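Side-chain contacts in ESAT-6/WXG100 secretion system protein (Streptococcus gallolyticus, PDB 7JQE), which is the extracellular region of EsaA, a membrane subunit of the bacterial type VIIb secretion system, and probably serves in the transport of protein toxins: residues L157-K160 with I161-N165; N165-D169 with D170-S174; S198-S202 with V203-A207; G221-S225 with D226-D230; G453-F457 with D458-G462. All coordinates share one frame; numbering follows the deposited sequence.

Interaction 1: L157-K160 with I161-N165; sequences LAIK and IDLLN. With EDO (1,2-ethanediol), chain L.
Residues 157-164 run as regular helix, and four i to i+4 backbone bonds join the two halves, from Ile161 N to Leu157 O, Asp162 N to Ala158 O, Leu163 N to Ile159 O and Leu164 N to Lys160 O. The bond from Ile161 N to Leu157 O is the straightest, with an N-H...O angle of 169°. Side chains four residues apart then meet along the helix surface. Leu157 has CG anti to its backbone N (chi1 -178°), which leans the branch toward the following turn. There Leu157 CG meets Ile161 CD1 at 4.0 Å, and the two side chains cross at a slant. CG1 of Ile161 also rests on the carbonyl oxygen of Leu157, 3.2 Å away. Ile159 and Leu163 behave differently. They lie side by side and point the same way, with Ile159 CG2 3.9 Å from Leu163 CD1. Both are buried. They pack against helix 462-491 (Tyr476, Thr477 and Thr480) and the loop residues Leu139 and Leu141. Lys160 and Leu164 also run alongside each other, and Lys160 CG comes 4.1 Å from Leu164 CD1. This contact uses the aliphatic part of the lysine, not its amine. Asp162 stands on another face. Its OD2 accepts a bond at 2.9 Å from O1 of an ethanediol, probably from the crystallisation liquor, and is also hydrogen-bonded to Tyr146 OH. Apolar pairs four residues apart thus line both the buried and the surface side of the helix, while the carboxylate of Asp162 makes the polar tie to the loop that carries Tyr146.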
loop_
_atom_site.group_PDB
_atom_site.type_symbol
_atom_site.label_atom_id
_atom_site.label_comp_id
_atom_site.label_asym_id
_atom_site.label_seq_id
_atom_site.Cartn_x
_atom_site.Cartn_y
_atom_site.Cartn_z
ATOM N N LEU A 157 18.362 -55.310 -3.591
ATOM C CA LEU A 157 18.616 -54.444 -4.739
ATOM C C LEU A 157 17.559 -54.646 -5.819
ATOM O O LEU A 157 17.022 -53.678 -6.371
ATOM C CB LEU A 157 20.016 -54.705 -5.294
ATOM C CG LEU A 157 20.420 -53.823 -6.479
ATOM C CD1 LEU A 157 20.383 -52.347 -6.093
ATOM C CD2 LEU A 157 21.792 -54.210 -7.008
ATOM N N ALA A 158 17.239 -55.907 -6.125
ATOM C CA ALA A 158 16.240 -56.194 -7.149
ATOM C C ALA A 158 14.872 -55.640 -6.766
ATOM O O ALA A 158 14.137 -55.137 -7.624
ATOM C CB ALA A 158 16.158 -57.701 -7.393
ATOM N N ILE A 159 14.505 -55.740 -5.488
ATOM C CA ILE A 159 13.219 -55.215 -5.040
ATOM C C ILE A 159 13.191 -53.700 -5.175
ATOM O O ILE A 159 12.238 -53.123 -5.711
ATOM C CB ILE A 159 12.933 -55.658 -3.592
ATOM C CG1 ILE A 159 12.867 -57.186 -3.502
ATOM C CG2 ILE A 159 11.642 -55.023 -3.085
ATOM C CD1 ILE A 159 12.786 -57.726 -2.085
ATOM N N LYS A 160 14.242 -53.033 -4.695
ATOM C CA LYS A 160 14.302 -51.577 -4.775
ATOM C C LYS A 160 14.186 -51.100 -6.219
ATOM O O LYS A 160 13.406 -50.191 -6.522
ATOM C CB LYS A 160 15.600 -51.079 -4.137
ATOM C CG LYS A 160 15.889 -49.613 -4.369
ATOM C CD LYS A 160 17.038 -49.142 -3.493
ATOM C CE LYS A 160 16.682 -49.246 -2.016
ATOM N NZ LYS A 160 17.756 -48.706 -1.132
ATOM N N ILE A 161 14.948 -51.711 -7.126
ATOM C CA ILE A 161 14.912 -51.300 -8.527
ATOM C C ILE A 161 13.510 -51.462 -9.099
ATOM O O ILE A 161 13.062 -50.652 -9.920
ATOM C CB ILE A 161 15.952 -52.087 -9.343
ATOM C CG1 ILE A 161 17.368 -51.705 -8.909
ATOM C CG2 ILE A 161 15.752 -51.847 -10.832
ATOM C CD1 ILE A 161 18.454 -52.399 -9.693
ATOM N N ASP A 162 12.794 -52.509 -8.680
ATOM C CA ASP A 162 11.431 -52.703 -9.169
ATOM C C ASP A 162 10.480 -51.655 -8.601
ATOM O O ASP A 162 9.560 -51.205 -9.295
ATOM C CB ASP A 162 10.941 -54.110 -8.832
ATOM C CG ASP A 162 11.390 -55.145 -9.847
ATOM O OD1 ASP A 162 11.607 -54.778 -11.021
ATOM O OD2 ASP A 162 11.518 -56.330 -9.472
ATOM N N LEU A 163 10.675 -51.258 -7.343
ATOM C CA LEU A 163 9.778 -50.280 -6.735
ATOM C C LEU A 163 9.974 -48.894 -7.336
ATOM O O LEU A 163 9.000 -48.164 -7.554
ATOM C CB LEU A 163 9.985 -50.247 -5.221
ATOM C CG LEU A 163 9.431 -51.458 -4.468
ATOM C CD1 LEU A 163 9.949 -51.514 -3.037
ATOM C CD2 LEU A 163 7.912 -51.430 -4.485
ATOM N N LEU A 164 11.222 -48.512 -7.617
ATOM C CA LEU A 164 11.476 -47.183 -8.164
ATOM C C LEU A 164 10.920 -47.031 -9.574
ATOM O O LEU A 164 10.517 -45.928 -9.963
ATOM C CB LEU A 164 12.975 -46.883 -8.145
ATOM C CG LEU A 164 13.587 -46.699 -6.756
ATOM C CD1 LEU A 164 15.083 -46.463 -6.845
ATOM C CD2 LEU A 164 12.907 -45.547 -6.032
ATOM N N ASN A 165 10.890 -48.112 -10.353
ATOM C CA ASN A 165 10.289 -48.077 -11.681
ATOM C C ASN A 165 8.779 -48.256 -11.647
ATOM O O ASN A 165 8.153 -48.320 -12.711
ATOM C CB ASN A 165 10.907 -49.152 -12.577
ATOM C CG ASN A 165 12.329 -48.827 -12.980
ATOM O OD1 ASN A 165 13.240 -49.636 -12.797
ATOM N ND2 ASN A 165 12.528 -47.637 -13.535
HETATM C C1 EDO L . 12.535 -58.035 -12.394
HETATM O O1 EDO L . 11.641 -58.502 -11.378
HETATM C C2 EDO L . 13.854 -58.793 -12.300
HETATM O O2 EDO L . 14.737 -58.351 -13.339
#

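Interaction 2: N165-D169 with D170-S174; sequences NQVTD and DSVKS
Thr168 meets the first turn of helix 169-179 with its hydroxyl. Its CB lies 4.0 Å from Asp170 N. Beyond CB, OG1 sits between the backbone N and the carbonyl carbon (chi1 70°), and this turns it toward the start of the helix. There Thr168 OG1 is hydrogen-bonded to Ser171 OG at 3.0 Å, and either hydroxyl could be the donor. The same oxygen is 3.2 Å from Ser171 N. A chi1 of -57° at Ser171 brings its OG to the Thr168 side. The CB of Ser171 packs on Thr168 as well, near both OG1 and the carbonyl oxygen. Thr168 is the N-cap residue of helix 169-179, which follows the short connection from helix 152-164. The backbone enters the helix through a weak bond from Val172 N to Thr168 O and a firmer one from Lys173 N to Asp169 O at 2.9 Å. At the next residue, Asp170 O accepts from both Ser174 N and Ser174 OG, the hydroxyl coming from above the carbonyl plane at 3.1 Å. An apolar contact spans the cap. Val167 CG1 touches Val172 CG2 at 3.5 Å, and the two side chains cross at about a right angle. This pairing of the residue before the N-cap with the fourth residue of the helix is a hydrophobic staple. Both valines are buried. Val172 continues onto Val465, Phe468 and Lys469 of helix 462-491, and Val167 rests on Leu139. The amine of Lys173 leads away from the turn and is hydrogen-bonded to Asp458 O.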
loop_
_atom_site.group_PDB
_atom_site.type_symbol
_atom_site.label_atom_id
_atom_site.label_comp_id
_atom_site.label_asym_id
_atom_site.label_seq_id
_atom_site.Cartn_x
_atom_site.Cartn_y
_atom_site.Cartn_z
ATOM N N ASN A 165 10.890 -48.112 -10.353
ATOM C CA ASN A 165 10.289 -48.077 -11.681
ATOM C C ASN A 165 8.779 -48.256 -11.647
ATOM O O ASN A 165 8.153 -48.320 -12.711
ATOM C CB ASN A 165 10.907 -49.152 -12.577
ATOM C CG ASN A 165 12.329 -48.827 -12.980
ATOM O OD1 ASN A 165 13.240 -49.636 -12.797
ATOM N ND2 ASN A 165 12.528 -47.637 -13.535
ATOM N N GLN A 166 8.184 -48.336 -10.459
ATOM C CA GLN A 166 6.757 -48.570 -10.314
ATOM C C GLN A 166 6.026 -47.458 -9.578
ATOM O O GLN A 166 4.809 -47.328 -9.747
ATOM C CB GLN A 166 6.511 -49.902 -9.582
ATOM C CG GLN A 166 5.074 -50.383 -9.596
ATOM C CD GLN A 166 4.924 -51.788 -9.030
ATOM O OE1 GLN A 166 5.907 -52.507 -8.837
ATOM N NE2 GLN A 166 3.686 -52.185 -8.761
ATOM N N VAL A 167 6.724 -46.655 -8.781
ATOM C CA VAL A 167 6.124 -45.572 -8.011
ATOM C C VAL A 167 6.534 -44.254 -8.653
ATOM O O VAL A 167 7.729 -43.971 -8.801
ATOM C CB VAL A 167 6.550 -45.622 -6.536
ATOM C CG1 VAL A 167 6.032 -44.408 -5.796
ATOM C CG2 VAL A 167 6.044 -46.894 -5.886
ATOM N N THR A 168 5.545 -43.452 -9.037
ATOM C CA THR A 168 5.817 -42.144 -9.611
ATOM C C THR A 168 6.009 -41.111 -8.508
ATOM O O THR A 168 5.469 -41.236 -7.405
ATOM C CB THR A 168 4.678 -41.705 -10.531
ATOM O OG1 THR A 168 3.521 -41.402 -9.744
ATOM C CG2 THR A 168 4.335 -42.811 -11.519
ATOM N N ASP A 169 6.794 -40.077 -8.817
ATOM C CA ASP A 169 7.016 -39.022 -7.837
ATOM C C ASP A 169 5.722 -38.299 -7.505
ATOM O O ASP A 169 5.571 -37.775 -6.394
ATOM C CB ASP A 169 8.070 -38.044 -8.352
ATOM C CG ASP A 169 9.404 -38.719 -8.616
ATOM O OD1 ASP A 169 9.447 -39.653 -9.446
ATOM O OD2 ASP A 169 10.409 -38.319 -7.993
ATOM N N ASP A 170 4.771 -38.269 -8.444
ATOM C CA ASP A 170 3.491 -37.621 -8.173
ATOM C C ASP A 170 2.720 -38.357 -7.086
ATOM O O ASP A 170 2.152 -37.726 -6.186
ATOM C CB ASP A 170 2.661 -37.533 -9.454
ATOM C CG ASP A 170 3.127 -36.420 -10.378
ATOM O OD1 ASP A 170 3.719 -35.437 -9.879
ATOM O OD2 ASP A 170 2.897 -36.526 -11.603
ATOM N N SER A 171 2.690 -39.691 -7.153
ATOM C CA SER A 171 2.001 -40.462 -6.123
ATOM C C SER A 171 2.594 -40.187 -4.749
ATOM O O SER A 171 1.858 -40.002 -3.772
ATOM C CB SER A 171 2.065 -41.950 -6.457
ATOM O OG SER A 171 1.504 -42.200 -7.734
ATOM N N VAL A 172 3.924 -40.138 -4.655
ATOM C CA VAL A 172 4.564 -39.831 -3.380
ATOM C C VAL A 172 4.195 -38.424 -2.925
ATOM O O VAL A 172 3.967 -38.179 -1.733
ATOM C CB VAL A 172 6.091 -40.007 -3.492
ATOM C CG1 VAL A 172 6.764 -39.654 -2.176
ATOM C CG2 VAL A 172 6.433 -41.433 -3.908
ATOM N N LYS A 173 4.128 -37.478 -3.865
ATOM C CA LYS A 173 3.764 -36.114 -3.501
ATOM C C LYS A 173 2.362 -36.066 -2.905
ATOM O O LYS A 173 2.128 -35.382 -1.900
ATOM C CB LYS A 173 3.874 -35.196 -4.718
ATOM C CG LYS A 173 3.802 -33.715 -4.391
ATOM C CD LYS A 173 4.102 -32.859 -5.617
ATOM C CE LYS A 173 4.260 -31.385 -5.245
ATOM N NZ LYS A 173 4.533 -30.536 -6.439
ATOM N N SER A 174 1.419 -36.801 -3.501
ATOM C CA SER A 174 0.073 -36.869 -2.939
ATOM C C SER A 174 0.087 -37.516 -1.559
ATOM O O SER A 174 -0.644 -37.089 -0.656
ATOM C CB SER A 174 -0.851 -37.638 -3.880
ATOM O OG SER A 174 -0.723 -37.179 -5.214
#

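Interaction 3: S198-S202 with V203-A207; sequences SLMGS and VDVAA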
loop_
_atom_site.group_PDB
_atom_site.type_symbol
_atom_site.label_atom_id
_atom_site.label_comp_id
_atom_site.label_asym_id
_atom_site.label_seq_id
_atom_site.Cartn_x
_atom_site.Cartn_y
_atom_site.Cartn_z
ATOM N N SER A 198 -10.902 1.472 8.257
ATOM C CA SER A 198 -10.745 2.697 9.029
ATOM C C SER A 198 -10.448 3.875 8.111
ATOM O O SER A 198 -11.101 4.922 8.190
ATOM C CB SER A 198 -9.635 2.521 10.063
ATOM O OG SER A 198 -9.354 3.742 10.720
ATOM N N LEU A 199 -9.466 3.713 7.222
ATOM C CA LEU A 199 -9.152 4.755 6.252
ATOM C C LEU A 199 -10.368 5.108 5.404
ATOM O O LEU A 199 -10.666 6.287 5.182
ATOM C CB LEU A 199 -7.997 4.300 5.360
ATOM C CG LEU A 199 -6.583 4.443 5.919
ATOM C CD1 LEU A 199 -5.597 3.708 5.027
ATOM C CD2 LEU A 199 -6.212 5.916 6.026
HETATM N N MSE A 200 -11.079 4.099 4.915
HETATM C CA MSE A 200 -12.180 4.325 3.986
HETATM C C MSE A 200 -13.402 4.931 4.666
HETATM O O MSE A 200 -14.306 5.422 3.992
HETATM C CB MSE A 200 -12.565 3.017 3.289
HETATM C CG MSE A 200 -11.458 2.456 2.401
HETATM SE SE MSE A 200 -11.963 0.898 1.336
HETATM C CE MSE A 200 -13.561 1.587 0.457
ATOM N N GLY A 201 -13.423 4.903 6.001
ATOM C CA GLY A 201 -14.570 5.430 6.725
ATOM C C GLY A 201 -14.799 6.914 6.502
ATOM O O GLY A 201 -15.915 7.407 6.678
ATOM N N SER A 202 -13.753 7.648 6.118
ATOM C CA SER A 202 -13.854 9.082 5.870
ATOM C C SER A 202 -13.546 9.423 4.416
ATOM O O SER A 202 -13.131 10.542 4.106
ATOM C CB SER A 202 -12.931 9.855 6.809
ATOM O OG SER A 202 -11.576 9.578 6.521
ATOM N N VAL A 203 -13.758 8.472 3.512
ATOM C CA VAL A 203 -13.498 8.662 2.092
ATOM C C VAL A 203 -14.783 8.419 1.312
ATOM O O VAL A 203 -15.610 7.582 1.684
ATOM C CB VAL A 203 -12.370 7.730 1.600
ATOM C CG1 VAL A 203 -12.274 7.762 0.088
ATOM C CG2 VAL A 203 -11.052 8.127 2.237
ATOM N N ASP A 204 -14.948 9.166 0.224
ATOM C CA ASP A 204 -16.095 9.041 -0.668
ATOM C C ASP A 204 -15.634 8.322 -1.927
ATOM O O ASP A 204 -14.809 8.856 -2.676
ATOM C CB ASP A 204 -16.674 10.419 -1.000
ATOM C CG ASP A 204 -17.938 10.348 -1.841
ATOM O OD1 ASP A 204 -18.155 9.337 -2.537
ATOM O OD2 ASP A 204 -18.718 11.326 -1.818
ATOM N N VAL A 205 -16.165 7.115 -2.161
ATOM C CA VAL A 205 -15.662 6.265 -3.243
ATOM C C VAL A 205 -16.408 6.444 -4.557
ATOM O O VAL A 205 -15.961 5.911 -5.584
ATOM C CB VAL A 205 -15.711 4.773 -2.856
ATOM C CG1 VAL A 205 -15.005 4.549 -1.532
ATOM C CG2 VAL A 205 -17.149 4.292 -2.792
ATOM N N ALA A 206 -17.527 7.164 -4.564
ATOM C CA ALA A 206 -18.249 7.452 -5.801
ATOM C C ALA A 206 -17.423 8.421 -6.638
ATOM O O ALA A 206 -17.359 9.615 -6.345
ATOM C CB ALA A 206 -19.626 8.030 -5.495
ATOM N N ALA A 207 -16.790 7.908 -7.696
ATOM C CA ALA A 207 -15.892 8.735 -8.494
ATOM C C ALA A 207 -16.633 9.849 -9.222
ATOM O O ALA A 207 -16.067 10.924 -9.445
ATOM C CB ALA A 207 -15.131 7.867 -9.493
#
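Met200, a selenomethionine, sends its terminal methyl over Val205, with CE 3.8 Å from Val205 CG1. The two side chains cross at about a right angle. The chain of Met200 is extended through CG and bends only at its last torsion (chi3 53°), which swings CE toward the valine. Val205 meets it with the CG1 branch. Both side chains also pack on helix 225-244, where Lys242 touches each of them, and on Thr249. Val203 lies between these two positions in sequence and is buried. Its CG2 reaches back to Leu199 O at 3.5 Å, a carbonyl of the last helical turn. Its backbone N donates to Met200 O at 3.1 Å. The bond is fairly straight at the hydrogen, 159°, but the donor stands well above the carbonyl plane and misses the lone pairs. Val203 also packs on Lys415 and Ile416 of helix 396-427. Ser202 makes its polar contact with the same helix, its OG being hydrogen-bonded to Lys415 NZ. The CB of Asp204 points away from residues 198-202. Its OD1 accepts from Ala206 N at 3.0 Å, nearly along the C-O bond, while OD2 is held by Gly252 N. Two local motifs thus follow one another where the chain leaves helix 191-200: a type I beta turn from Met200 to Val203, then an Asx turn at Asp204.

Interaction 4: G221-S225 with D226-D230; sequences GAMTS and DEVSD. With EDO (1,2-ethanediol), chain F.
Glu227 folds its carboxylate back onto Thr224, three residues earlier. Glu227 OE1 takes two bonds from the threonine. Thr224 N donates at 2.6 Å, nearly head-on to the oxygen, and Thr224 OG1 donates at 2.7 Å on the anti side, 33° out of the carboxylate plane. In return Glu227 N donates to Thr224 OG1 at 3.2 Å. The hydroxyl is placed for both roles by a chi1 of 68°. Two donors on one oxygen should fix the rotation of the carboxylate and probably favour its charged form. Ser225 bonds through its backbone, with Ser229 N donating to Ser225 O at 3.0 Å. Its OG is hydrogen-bonded to Glu218 of the preceding helix. Just before the N-cap, Met223, a selenomethionine, lays CG against Glu227 CB at 3.6 Å. Its SE touches Val228 CG2 at 3.7 Å. Phe410 of the second subunit packs on Met223, and Ala411 of that subunit on Glu227. The reciprocal bonds between Thr224 and Glu227 are those of a capping box at the N-terminus of helix 225-244, and the contact of Met223 with Val228, the fourth helical residue, adds a hydrophobic staple.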
loop_
_atom_site.group_PDB
_atom_site.type_symbol
_atom_site.label_atom_id
_atom_site.label_comp_id
_atom_site.label_asym_id
_atom_site.label_seq_id
_atom_site.Cartn_x
_atom_site.Cartn_y
_atom_site.Cartn_z
ATOM N N GLY A 221 -4.956 24.520 -14.293
ATOM C CA GLY A 221 -3.618 23.971 -14.424
ATOM C C GLY A 221 -3.061 23.337 -13.167
ATOM O O GLY A 221 -1.850 23.129 -13.072
ATOM N N ALA A 222 -3.913 23.018 -12.196
ATOM C CA ALA A 222 -3.457 22.525 -10.905
ATOM C C ALA A 222 -3.335 21.007 -10.850
ATOM O O ALA A 222 -2.795 20.484 -9.870
ATOM C CB ALA A 222 -4.402 23.010 -9.797
HETATM N N MSE A 223 -3.807 20.298 -11.871
HETATM C CA MSE A 223 -3.720 18.845 -11.917
HETATM C C MSE A 223 -3.716 18.357 -13.361
HETATM O O MSE A 223 -4.510 18.811 -14.180
HETATM C CB MSE A 223 -4.879 18.213 -11.141
HETATM C CG MSE A 223 -4.827 16.694 -11.046
HETATM SE SE MSE A 223 -6.186 15.942 -9.846
HETATM C CE MSE A 223 -5.430 16.485 -8.133
ATOM N N THR A 224 -2.820 17.427 -13.672
ATOM C CA THR A 224 -2.709 16.918 -15.029
ATOM C C THR A 224 -3.860 15.963 -15.340
ATOM O O THR A 224 -4.624 15.552 -14.464
ATOM C CB THR A 224 -1.368 16.216 -15.232
ATOM O OG1 THR A 224 -1.333 15.010 -14.458
ATOM C CG2 THR A 224 -0.225 17.122 -14.795
ATOM N N SER A 225 -3.974 15.605 -16.620
ATOM C CA SER A 225 -5.053 14.716 -17.034
ATOM C C SER A 225 -4.784 13.277 -16.606
ATOM O O SER A 225 -5.727 12.528 -16.323
ATOM C CB SER A 225 -5.249 14.805 -18.549
ATOM O OG SER A 225 -6.609 14.612 -18.899
ATOM N N ASP A 226 -3.510 12.876 -16.541
ATOM C CA ASP A 226 -3.182 11.531 -16.072
ATOM C C ASP A 226 -3.450 11.385 -14.581
ATOM O O ASP A 226 -3.905 10.328 -14.130
ATOM C CB ASP A 226 -1.725 11.196 -16.384
ATOM C CG ASP A 226 -1.465 11.049 -17.867
ATOM O OD1 ASP A 226 -2.438 10.868 -18.630
ATOM O OD2 ASP A 226 -0.285 11.111 -18.269
ATOM N N GLU A 227 -3.155 12.425 -13.795
ATOM C CA GLU A 227 -3.480 12.378 -12.372
ATOM C C GLU A 227 -4.972 12.161 -12.164
ATOM O O GLU A 227 -5.380 11.399 -11.280
ATOM C CB GLU A 227 -3.019 13.662 -11.679
ATOM C CG GLU A 227 -1.510 13.760 -11.475
ATOM C CD GLU A 227 -1.039 15.177 -11.157
ATOM O OE1 GLU A 227 -1.341 16.104 -11.939
ATOM O OE2 GLU A 227 -0.366 15.366 -10.122
ATOM N N VAL A 228 -5.802 12.809 -12.983
ATOM C CA VAL A 228 -7.244 12.622 -12.875
ATOM C C VAL A 228 -7.635 11.212 -13.298
ATOM O O VAL A 228 -8.574 10.622 -12.752
ATOM C CB VAL A 228 -7.976 13.691 -13.704
ATOM C CG1 VAL A 228 -9.457 13.361 -13.818
ATOM C CG2 VAL A 228 -7.774 15.062 -13.072
ATOM N N SER A 229 -6.930 10.652 -14.279
ATOM C CA SER A 229 -7.249 9.303 -14.722
ATOM C C SER A 229 -6.868 8.276 -13.663
ATOM O O SER A 229 -7.595 7.297 -13.445
ATOM C CB SER A 229 -6.546 9.013 -16.045
ATOM O OG SER A 229 -6.941 7.757 -16.565
ATOM N N ASP A 230 -5.743 8.493 -12.978
ATOM C CA ASP A 230 -5.306 7.537 -11.967
ATOM C C ASP A 230 -6.203 7.577 -10.735
ATOM O O ASP A 230 -6.581 6.527 -10.205
ATOM C CB ASP A 230 -3.851 7.806 -11.587
ATOM C CG ASP A 230 -2.889 7.495 -12.721
ATOM O OD1 ASP A 230 -3.273 6.740 -13.640
ATOM O OD2 ASP A 230 -1.746 8.004 -12.692
HETATM C C1 EDO F . 0.301 7.495 -9.685
HETATM O O1 EDO F . -0.694 6.473 -9.822
HETATM C C2 EDO F . 1.304 7.105 -8.604
HETATM O O2 EDO F . 0.626 6.967 -7.349
#

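Interaction 5: G453-F457 with D458-G462; sequences GNLTF and DNIDG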
loop_
_atom_site.group_PDB
_atom_site.type_symbol
_atom_site.label_atom_id
_atom_site.label_comp_id
_atom_site.label_asym_id
_atom_site.label_seq_id
_atom_site.Cartn_x
_atom_site.Cartn_y
_atom_site.Cartn_z
ATOM N N GLY A 453 1.032 -17.196 4.630
ATOM C CA GLY A 453 1.119 -18.414 5.430
ATOM C C GLY A 453 0.556 -19.631 4.735
ATOM O O GLY A 453 -0.032 -20.500 5.390
ATOM N N ASN A 454 0.727 -19.717 3.417
ATOM C CA ASN A 454 0.086 -20.737 2.593
ATOM C C ASN A 454 1.152 -21.568 1.888
ATOM O O ASN A 454 1.803 -21.088 0.952
ATOM C CB ASN A 454 -0.860 -20.095 1.576
ATOM C CG ASN A 454 -1.509 -21.113 0.654
ATOM O OD1 ASN A 454 -1.386 -22.323 0.856
ATOM N ND2 ASN A 454 -2.211 -20.624 -0.361
ATOM N N LEU A 455 1.336 -22.807 2.335
ATOM C CA LEU A 455 2.070 -23.797 1.559
ATOM C C LEU A 455 1.078 -24.488 0.634
ATOM O O LEU A 455 0.087 -25.061 1.099
ATOM C CB LEU A 455 2.770 -24.814 2.460
ATOM C CG LEU A 455 3.474 -25.941 1.693
ATOM C CD1 LEU A 455 4.583 -25.372 0.820
ATOM C CD2 LEU A 455 4.008 -27.029 2.628
ATOM N N THR A 456 1.324 -24.406 -0.667
ATOM C CA THR A 456 0.444 -25.020 -1.648
ATOM C C THR A 456 0.927 -26.430 -1.977
ATOM O O THR A 456 2.094 -26.776 -1.780
ATOM C CB THR A 456 0.389 -24.188 -2.926
ATOM O OG1 THR A 456 1.708 -24.085 -3.475
ATOM C CG2 THR A 456 -0.157 -22.772 -2.641
ATOM N N PHE A 457 0.004 -27.249 -2.484
ATOM C CA PHE A 457 0.371 -28.587 -2.923
ATOM C C PHE A 457 1.575 -28.553 -3.856
ATOM O O PHE A 457 2.472 -29.397 -3.754
ATOM C CB PHE A 457 -0.816 -29.254 -3.616
ATOM C CG PHE A 457 -0.538 -30.658 -4.062
ATOM C CD1 PHE A 457 -0.678 -31.716 -3.180
ATOM C CD2 PHE A 457 -0.132 -30.922 -5.360
ATOM C CE1 PHE A 457 -0.418 -33.013 -3.584
ATOM C CE2 PHE A 457 0.127 -32.219 -5.774
ATOM C CZ PHE A 457 -0.013 -33.266 -4.884
ATOM N N ASP A 458 1.616 -27.579 -4.766
ATOM C CA ASP A 458 2.662 -27.566 -5.784
ATOM C C ASP A 458 4.005 -27.154 -5.202
ATOM O O ASP A 458 5.045 -27.715 -5.569
ATOM C CB ASP A 458 2.275 -26.633 -6.929
ATOM C CG ASP A 458 1.038 -27.098 -7.663
ATOM O OD1 ASP A 458 0.876 -28.325 -7.840
ATOM O OD2 ASP A 458 0.226 -26.235 -8.058
ATOM N N ASN A 459 4.010 -26.170 -4.305
ATOM C CA ASN A 459 5.264 -25.678 -3.754
ATOM C C ASN A 459 5.916 -26.654 -2.784
ATOM O O ASN A 459 6.997 -26.350 -2.267
ATOM C CB ASN A 459 5.041 -24.333 -3.068
ATOM C CG ASN A 459 4.607 -23.256 -4.039
ATOM O OD1 ASN A 459 3.872 -22.338 -3.679
ATOM N ND2 ASN A 459 5.052 -23.372 -5.287
ATOM N N ILE A 460 5.296 -27.805 -2.518
ATOM C CA ILE A 460 5.959 -28.843 -1.736
ATOM C C ILE A 460 7.258 -29.213 -2.436
ATOM O O ILE A 460 7.254 -29.661 -3.589
ATOM C CB ILE A 460 5.041 -30.056 -1.562
ATOM C CG1 ILE A 460 3.767 -29.661 -0.810
ATOM C CG2 ILE A 460 5.766 -31.174 -0.836
ATOM C CD1 ILE A 460 2.899 -30.841 -0.432
ATOM N N ASP A 461 8.379 -29.024 -1.744
ATOM C CA ASP A 461 9.680 -29.121 -2.393
ATOM C C ASP A 461 9.902 -30.512 -2.977
ATOM O O ASP A 461 9.477 -31.524 -2.415
ATOM C CB ASP A 461 10.793 -28.786 -1.401
ATOM C CG ASP A 461 12.079 -28.374 -2.090
ATOM O OD1 ASP A 461 12.248 -27.166 -2.356
ATOM O OD2 ASP A 461 12.919 -29.256 -2.369
ATOM N N GLY A 462 10.587 -30.556 -4.122
ATOM C CA GLY A 462 10.873 -31.828 -4.759
ATOM C C GLY A 462 11.817 -32.703 -3.959
ATOM O O GLY A 462 11.704 -33.931 -3.988
HETATM O O HOH W 1 3.539 -22.151 -0.954
#
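Asn459 OD1 receives two hydrogen bonds, one from Thr456 OG1 at 2.8 Å and one from a water, also at 2.8 Å. The threonine hydroxyl approaches from above the carbonyl plane of the amide, 71° out of it. It does not use a lone pair. The water also donates to Asn454 O and accepts from Thr456 N, so it bridges the backbone of Asn454 and Thr456 to the Asn459 side chain. Thr456 OG1 works in both directions. It donates to the Asn459 side chain and accepts from Asn459 N at 3.2 Å. Its chi1 of 60° sets OG1 between the backbone N and the carbonyl carbon, facing the turn. The Thr456 and Asn459 side chains cross at a slant. Leu455 and Asn459 slide past each other in opposite directions, and Leu455 CD1 comes 4.1 Å from Asn459 CB. Leu455 also packs on Leu455 of the second subunit. Ile460 CG1 lies 3.2 Å from Phe457 O. Ile460 N gives only weak bonds, to Thr456 O and Phe457 O. The Phe457 ring packs on Lys173, Ser174 and Ala177 of helix 169-179. Asp458 OD1 sits at the edge of its ring, in plane, 3.7 Å from Phe457 CD2. The carboxylate and ring planes are 76° apart. Helix 462-491 starts only after Asp461, its N-cap. Residues 457-460 form a type I beta turn, and the reciprocal bonds between Thr456 and Asn459 brace its start, with the water standing in for the direct backbone N bond of a capping box.

Overall arrangement
Interactions 1 and 2 are consecutive. They share Asn165, and their centres lie 13 Å apart, on the end of helix 152-164 and the start of helix 169-179. Interaction 5 adjoins interaction 2, centre to centre about 17 Å, and touches it directly: the bond of the Lys173 amine joins the two, and Ser174 CA is 3.9 Å from Phe457 CE1. Interactions 3 and 4 form a second group, with centres 20 Å apart and nearest atoms about 8 Å apart. The two groups are well separated along this elongated chain, interaction 1 standing 70 Å from interaction 4 between centres. Interactions 4 and 5 both touch the second subunit, yet their centres are 44 Å apart.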